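Local coordinates for putative oxidoreductase (Yersinia pestis, PDB 3KUX), which is a putative oxidoreductase that probably binds a nicotinamide adenine dinucleotide cofactor in its Rossmann-fold domain, its substrate and reaction being unknown, at residues K137-A141 with E142-G146; L219-G223 with Q224-L228. All blocks are in the same frame, centred on the assembly; numbering follows the deposited sequence.

Interaction 1. Residues K137-A141 with E142-G146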
ATOM      1  N   LYS A 137      -0.454  11.521  10.398  1.00  7.49           N
ATOM      2  CA  LYS A 137      -0.867  10.781  11.598  1.00  8.06           C
ATOM      3  C   LYS A 137      -0.426  11.506  12.862  1.00  8.08           C
ATOM      4  O   LYS A 137      -1.190  11.635  13.818  1.00  7.80           O
ATOM      5  CB  LYS A 137      -0.289   9.364  11.601  1.00  7.99           C
ATOM      6  CG  LYS A 137      -1.033   8.371  10.722  1.00 12.59           C
ATOM      7  CD  LYS A 137      -0.410   6.978  10.801  1.00 19.43           C
ATOM      8  CE  LYS A 137      -0.455   6.437  12.218  1.00 31.76           C
ATOM      9  NZ  LYS A 137       0.090   5.056  12.308  1.00 38.42           N
ATOM     10  N   THR A 138       0.814  11.981  12.853  1.00  8.33           N
ATOM     11  CA  THR A 138       1.386  12.673  13.998  1.00  9.51           C
ATOM     12  C   THR A 138       0.725  14.027  14.236  1.00 11.49           C
ATOM     13  O   THR A 138       0.514  14.432  15.381  1.00 13.31           O
ATOM     14  CB  THR A 138       2.902  12.864  13.823  1.00  9.91           C
ATOM     15  OG1 THR A 138       3.504  11.605  13.495  1.00 11.38           O
ATOM     16  CG2 THR A 138       3.526  13.395  15.094  1.00  7.87           C
ATOM     17  N   LEU A 139       0.396  14.729  13.156  1.00 12.09           N
ATOM     18  CA  LEU A 139      -0.258  16.031  13.272  1.00 12.30           C
ATOM     19  C   LEU A 139      -1.652  15.924  13.896  1.00 12.95           C
ATOM     20  O   LEU A 139      -2.048  16.761  14.708  1.00 13.06           O
ATOM     21  CB  LEU A 139      -0.344  16.717  11.908  1.00 11.24           C
ATOM     22  CG  LEU A 139      -1.106  18.042  11.871  1.00  9.49           C
ATOM     23  CD1 LEU A 139      -0.356  19.113  12.642  1.00  6.40           C
ATOM     24  CD2 LEU A 139      -1.367  18.484  10.436  1.00  8.07           C
ATOM     25  N   LEU A 140      -2.395  14.893  13.507  1.00 14.27           N
ATOM     26  CA  LEU A 140      -3.735  14.685  14.035  1.00 15.52           C
ATOM     27  C   LEU A 140      -3.652  14.254  15.489  1.00 18.51           C
ATOM     28  O   LEU A 140      -4.474  14.650  16.314  1.00 21.46           O
ATOM     29  CB  LEU A 140      -4.479  13.622  13.228  1.00 13.30           C
ATOM     30  CG  LEU A 140      -4.614  13.861  11.724  1.00 14.44           C
ATOM     31  CD1 LEU A 140      -5.362  12.710  11.066  1.00  8.32           C
ATOM     32  CD2 LEU A 140      -5.296  15.198  11.429  1.00  6.48           C
ATOM     33  N   ALA A 141      -2.651  13.438  15.803  1.00 19.05           N
ATOM     34  CA  ALA A 141      -2.496  12.921  17.152  1.00 18.37           C
ATOM     35  C   ALA A 141      -2.267  14.061  18.136  1.00 18.87           C
ATOM     36  O   ALA A 141      -2.679  13.982  19.293  1.00 19.06           O
ATOM     37  CB  ALA A 141      -1.351  11.920  17.210  1.00 17.16           C
ATOM     38  N   GLU A 142      -1.620  15.123  17.670  1.00 19.38           N
ATOM     39  CA  GLU A 142      -1.300  16.252  18.538  1.00 21.44           C
ATOM     40  C   GLU A 142      -2.439  17.266  18.632  1.00 19.94           C
ATOM     41  O   GLU A 142      -2.520  18.026  19.591  1.00 20.74           O
ATOM     42  CB  GLU A 142       0.016  16.904  18.112  1.00 23.18           C
ATOM     43  CG  GLU A 142       1.181  15.909  18.128  1.00 33.04           C
ATOM     44  CD  GLU A 142       2.537  16.565  17.933  1.00 44.96           C
ATOM     45  OE1 GLU A 142       2.598  17.815  17.889  1.00 51.39           O
ATOM     46  OE2 GLU A 142       3.542  15.826  17.823  1.00 39.73           O
ATOM     47  N   GLY A 143      -3.318  17.269  17.637  1.00 17.76           N
ATOM     48  CA  GLY A 143      -4.579  17.989  17.741  1.00 16.31           C
ATOM     49  C   GLY A 143      -4.587  19.478  17.446  1.00 17.06           C
ATOM     50  O   GLY A 143      -5.587  20.149  17.705  1.00 18.43           O
ATOM     51  N   SER A 144      -3.504  20.010  16.889  1.00 15.63           N
ATOM     52  CA  SER A 144      -3.468  21.445  16.586  1.00 15.13           C
ATOM     53  C   SER A 144      -4.504  21.911  15.547  1.00 13.37           C
ATOM     54  O   SER A 144      -4.967  23.047  15.607  1.00 14.47           O
ATOM     55  CB  SER A 144      -2.052  21.919  16.216  1.00 16.07           C
ATOM     56  OG  SER A 144      -1.497  21.172  15.146  1.00 23.15           O
ATOM     57  N   LEU A 145      -4.873  21.044  14.604  1.00 11.76           N
ATOM     58  CA  LEU A 145      -5.900  21.402  13.610  1.00 10.86           C
ATOM     59  C   LEU A 145      -7.297  21.455  14.219  1.00 10.21           C
ATOM     60  O   LEU A 145      -8.243  21.920  13.580  1.00  9.52           O
ATOM     61  CB  LEU A 145      -5.904  20.428  12.427  1.00  8.29           C
ATOM     62  CG  LEU A 145      -4.591  20.251  11.664  1.00 12.41           C
ATOM     63  CD1 LEU A 145      -4.733  19.198  10.571  1.00  6.73           C
ATOM     64  CD2 LEU A 145      -4.113  21.576  11.083  1.00  6.00           C
ATOM     65  N   GLY A 146      -7.419  20.973  15.453  1.00 10.23           N
ATOM     66  CA  GLY A 146      -8.710  20.905  16.135  1.00 10.14           C
ATOM     67  C   GLY A 146      -9.470  19.666  15.709  1.00 10.25           C
ATOM     68  O   GLY A 146      -8.871  18.623  15.438  1.00  8.67           O
TER
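The carbonyl oxygen of L139 is gripped twice where its helix runs out: G143 N donates to L139 O at 3.2 Å, and E142 N reaches the same oxygen only weakly. The main bond of E142 N goes to T138 O, also at 3.2 Å but bent, with 137° at the hydrogen. G143 then takes positive phi, and a type I turn from G143 to G146, closed by G146 N on G143 O, leads toward strand 148-156.

Side chains follow the same turn-back. L139 holds its CG opposite the backbone N (chi1 175°), which carries the branch to the residues beyond the helix end: L139 CD2 meets L145 CD1 at 3.4 Å, the two chains crossing at about a right angle, while L139 CD1 sits 3.4 Å from S144 OG. L140 CD2 touches L145 CD1 more loosely, and L140 also leans on L191 of helix 176-192. E142 runs alongside T138, pointing the same way, its CG against T138 O. Backbone bonds thus fix the end of the helix, while the apolar contact between the buried L139 and L145 holds the following turn against it.

Interaction 2. Residues L219-G223 with Q224-L228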
ATOM      1  N   LEU A 219     -16.075   9.878   0.612  1.00  7.71           N
ATOM      2  CA  LEU A 219     -16.466   9.070   1.768  1.00  6.02           C
ATOM      3  C   LEU A 219     -17.097   9.977   2.807  1.00  7.70           C
ATOM      4  O   LEU A 219     -16.501  10.975   3.213  1.00  8.38           O
ATOM      5  CB  LEU A 219     -15.260   8.352   2.369  1.00  3.94           C
ATOM      6  CG  LEU A 219     -14.623   7.236   1.538  1.00  5.24           C
ATOM      7  CD1 LEU A 219     -14.086   7.781   0.216  1.00  6.48           C
ATOM      8  CD2 LEU A 219     -13.520   6.543   2.318  1.00  2.00           C
ATOM      9  N   SER A 220     -18.302   9.625   3.239  1.00 10.15           N
ATOM     10  CA  SER A 220     -19.087  10.497   4.108  1.00 12.31           C
ATOM     11  C   SER A 220     -19.149  10.025   5.571  1.00 12.76           C
ATOM     12  O   SER A 220     -19.453   8.862   5.854  1.00 12.70           O
ATOM     13  CB  SER A 220     -20.497  10.667   3.535  1.00 10.49           C
ATOM     14  OG  SER A 220     -21.097  11.854   4.021  1.00 14.97           O
ATOM     15  N   TYR A 221     -18.858  10.942   6.490  1.00 12.29           N
ATOM     16  CA  TYR A 221     -18.929  10.670   7.926  1.00 11.10           C
ATOM     17  C   TYR A 221     -19.787  11.729   8.630  1.00 11.68           C
ATOM     18  O   TYR A 221     -19.922  12.852   8.145  1.00 14.78           O
ATOM     19  CB  TYR A 221     -17.538  10.719   8.558  1.00  9.11           C
ATOM     20  CG  TYR A 221     -16.493   9.797   7.975  1.00  7.99           C
ATOM     21  CD1 TYR A 221     -16.062   8.678   8.678  1.00  8.20           C
ATOM     22  CD2 TYR A 221     -15.908  10.064   6.746  1.00  7.00           C
ATOM     23  CE1 TYR A 221     -15.096   7.838   8.163  1.00  8.79           C
ATOM     24  CE2 TYR A 221     -14.935   9.233   6.222  1.00  3.92           C
ATOM     25  CZ  TYR A 221     -14.535   8.121   6.934  1.00 11.92           C
ATOM     26  OH  TYR A 221     -13.572   7.287   6.420  1.00 13.06           O
ATOM     27  N   PRO A 222     -20.353  11.381   9.792  1.00 11.46           N
ATOM     28  CA  PRO A 222     -20.992  12.408  10.598  1.00 10.46           C
ATOM     29  C   PRO A 222     -20.042  13.588  10.814  1.00 10.83           C
ATOM     30  O   PRO A 222     -19.026  13.453  11.498  1.00 12.70           O
ATOM     31  CB  PRO A 222     -21.243  11.697  11.930  1.00  9.10           C
ATOM     32  CG  PRO A 222     -21.335  10.259  11.580  1.00  8.43           C
ATOM     33  CD  PRO A 222     -20.393  10.054  10.436  1.00 11.64           C
ATOM     34  N   GLY A 223     -20.367  14.731  10.227  1.00 10.44           N
ATOM     35  CA  GLY A 223     -19.576  15.936  10.425  1.00  9.91           C
ATOM     36  C   GLY A 223     -18.201  15.893   9.789  1.00 10.22           C
ATOM     37  O   GLY A 223     -17.324  16.672  10.159  1.00  9.85           O
ATOM     38  N   GLN A 224     -18.009  14.987   8.831  1.00 10.03           N
ATOM     39  CA  GLN A 224     -16.732  14.879   8.114  1.00  9.85           C
ATOM     40  C   GLN A 224     -16.911  14.492   6.652  1.00  9.33           C
ATOM     41  O   GLN A 224     -17.865  13.793   6.306  1.00 11.59           O
ATOM     42  CB  GLN A 224     -15.823  13.854   8.789  1.00  8.72           C
ATOM     43  CG  GLN A 224     -15.425  14.230  10.197  1.00  9.44           C
ATOM     44  CD  GLN A 224     -14.457  13.247  10.803  1.00  7.69           C
ATOM     45  OE1 GLN A 224     -13.331  13.604  11.145  1.00  6.67           O
ATOM     46  NE2 GLN A 224     -14.884  11.995  10.937  1.00 10.00           N
ATOM     47  N   ARG A 225     -15.996  14.951   5.801  1.00  6.78           N
ATOM     48  CA  ARG A 225     -15.924  14.482   4.415  1.00  6.03           C
ATOM     49  C   ARG A 225     -14.494  14.102   4.037  1.00  7.31           C
ATOM     50  O   ARG A 225     -13.537  14.789   4.405  1.00  7.44           O
ATOM     51  CB  ARG A 225     -16.440  15.538   3.437  1.00  3.35           C
ATOM     52  CG  ARG A 225     -17.882  15.951   3.644  1.00  4.74           C
ATOM     53  CD  ARG A 225     -18.856  14.799   3.508  1.00  2.09           C
ATOM     54  NE  ARG A 225     -19.861  14.884   4.568  1.00 14.20           N
ATOM     55  CZ  ARG A 225     -21.050  15.465   4.438  1.00 13.17           C
ATOM     56  NH1 ARG A 225     -21.409  15.999   3.284  1.00 20.87           N
ATOM     57  NH2 ARG A 225     -21.883  15.503   5.466  1.00 19.00           N
ATOM     58  N   VAL A 226     -14.360  13.007   3.297  1.00  7.18           N
ATOM     59  CA  VAL A 226     -13.069  12.575   2.776  1.00  7.61           C
ATOM     60  C   VAL A 226     -13.123  12.472   1.253  1.00  7.60           C
ATOM     61  O   VAL A 226     -13.975  11.776   0.708  1.00 10.61           O
ATOM     62  CB  VAL A 226     -12.672  11.205   3.351  1.00  7.92           C
ATOM     63  CG1 VAL A 226     -11.529  10.600   2.554  1.00  5.52           C
ATOM     64  CG2 VAL A 226     -12.304  11.331   4.825  1.00  8.24           C
ATOM     65  N   VAL A 227     -12.225  13.166   0.563  1.00  5.30           N
ATOM     66  CA  VAL A 227     -12.213  13.112  -0.893  1.00  3.66           C
ATOM     67  C   VAL A 227     -10.935  12.477  -1.420  1.00  5.66           C
ATOM     68  O   VAL A 227      -9.836  12.989  -1.197  1.00  8.87           O
ATOM     69  CB  VAL A 227     -12.401  14.506  -1.525  1.00  3.35           C
ATOM     70  CG1 VAL A 227     -12.220  14.439  -3.044  1.00  2.47           C
ATOM     71  CG2 VAL A 227     -13.772  15.054  -1.184  1.00  2.00           C
ATOM     72  N   LEU A 228     -11.082  11.353  -2.117  1.00  4.32           N
ATOM     73  CA  LEU A 228      -9.945  10.672  -2.720  1.00  3.56           C
ATOM     74  C   LEU A 228     -10.027  10.862  -4.224  1.00  2.72           C
ATOM     75  O   LEU A 228     -11.083  10.654  -4.813  1.00  4.88           O
ATOM     76  CB  LEU A 228      -9.961   9.180  -2.380  1.00  2.30           C
ATOM     77  CG  LEU A 228     -10.297   8.785  -0.942  1.00  4.95           C
ATOM     78  CD1 LEU A 228     -10.244   7.266  -0.779  1.00  6.14           C
ATOM     79  CD2 LEU A 228      -9.373   9.471   0.054  1.00  6.30           C
TER
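The R225 guanidinium has S220 OG over one face, 3.3 Å above the plane and displaced toward the rim; although S220 OG is 3.3 Å from R225 NE, the angle is too poor for a hydrogen bond. Near the plane, at the edge, lies Y221 O. R225 NE instead turns back to its neighbour's carbonyl, Q224 O, at 2.9 Å, the oxygen lying 7° out of the guanidinium plane. The bends at chi2 and chi3 bring the group round to this position. Q224 O is therefore held twice, by R225 NE and by Y221 N at 3.0 Å, which arrive from opposite faces of its carbonyl plane.

The Y221 ring is approached obliquely by V226, whose CG2 stands 3.6 Å from Y221 CE2; with CG2 beside the backbone N, this methyl is brought to the tyrosine. At the base of the side chain, Y221 CB rests 3.6 Å from Q224 CB, and the phenol hydroxyl is hydrogen-bonded to G193 O.

Strands 214-221 and 224-231 form a beta hairpin with a two-residue loop, P222 and G223 standing at the corners of a type II turn and G223 taking the positive phi. Y221 with Q224 and L219 with V226 are its hydrogen-bonded pairs, S220 with R225 the non-hydrogen-bonded pair between them. L219 N donates to V226 O at 2.8 Å, and beside the turn Q224 N donates to Y221 O.

L219, Y221, Q224 and V226 share one face of the sheet, and F192 at the end of helix 176-192 packs on the last three. Farther along, L219 CD1 and L228 CD1 meet at 4.0 Å, their side chains crossing nearly perpendicularly.

In the fold
Following the chain from the N terminus, interaction 1 comes first, where helix 131-142 ends and the chain turns toward strand 148-156. Interaction 2 opens only after that strand, helix 176-192 and strand 197-203, and closes the hairpin between strands 214-221 and 224-231. The two are in series, neither nested nor crossed, with centres about 17 Å apart and nearest atoms about 8 Å apart. The turn of interaction 1 leads by chain continuity into strand 148-156, which pairs with 224-231 in the mixed sheet of the C-terminal alpha/beta domain. Helix 176-192 is a neighbour common to both, through L191 at interaction 1 and F192 at interaction 2.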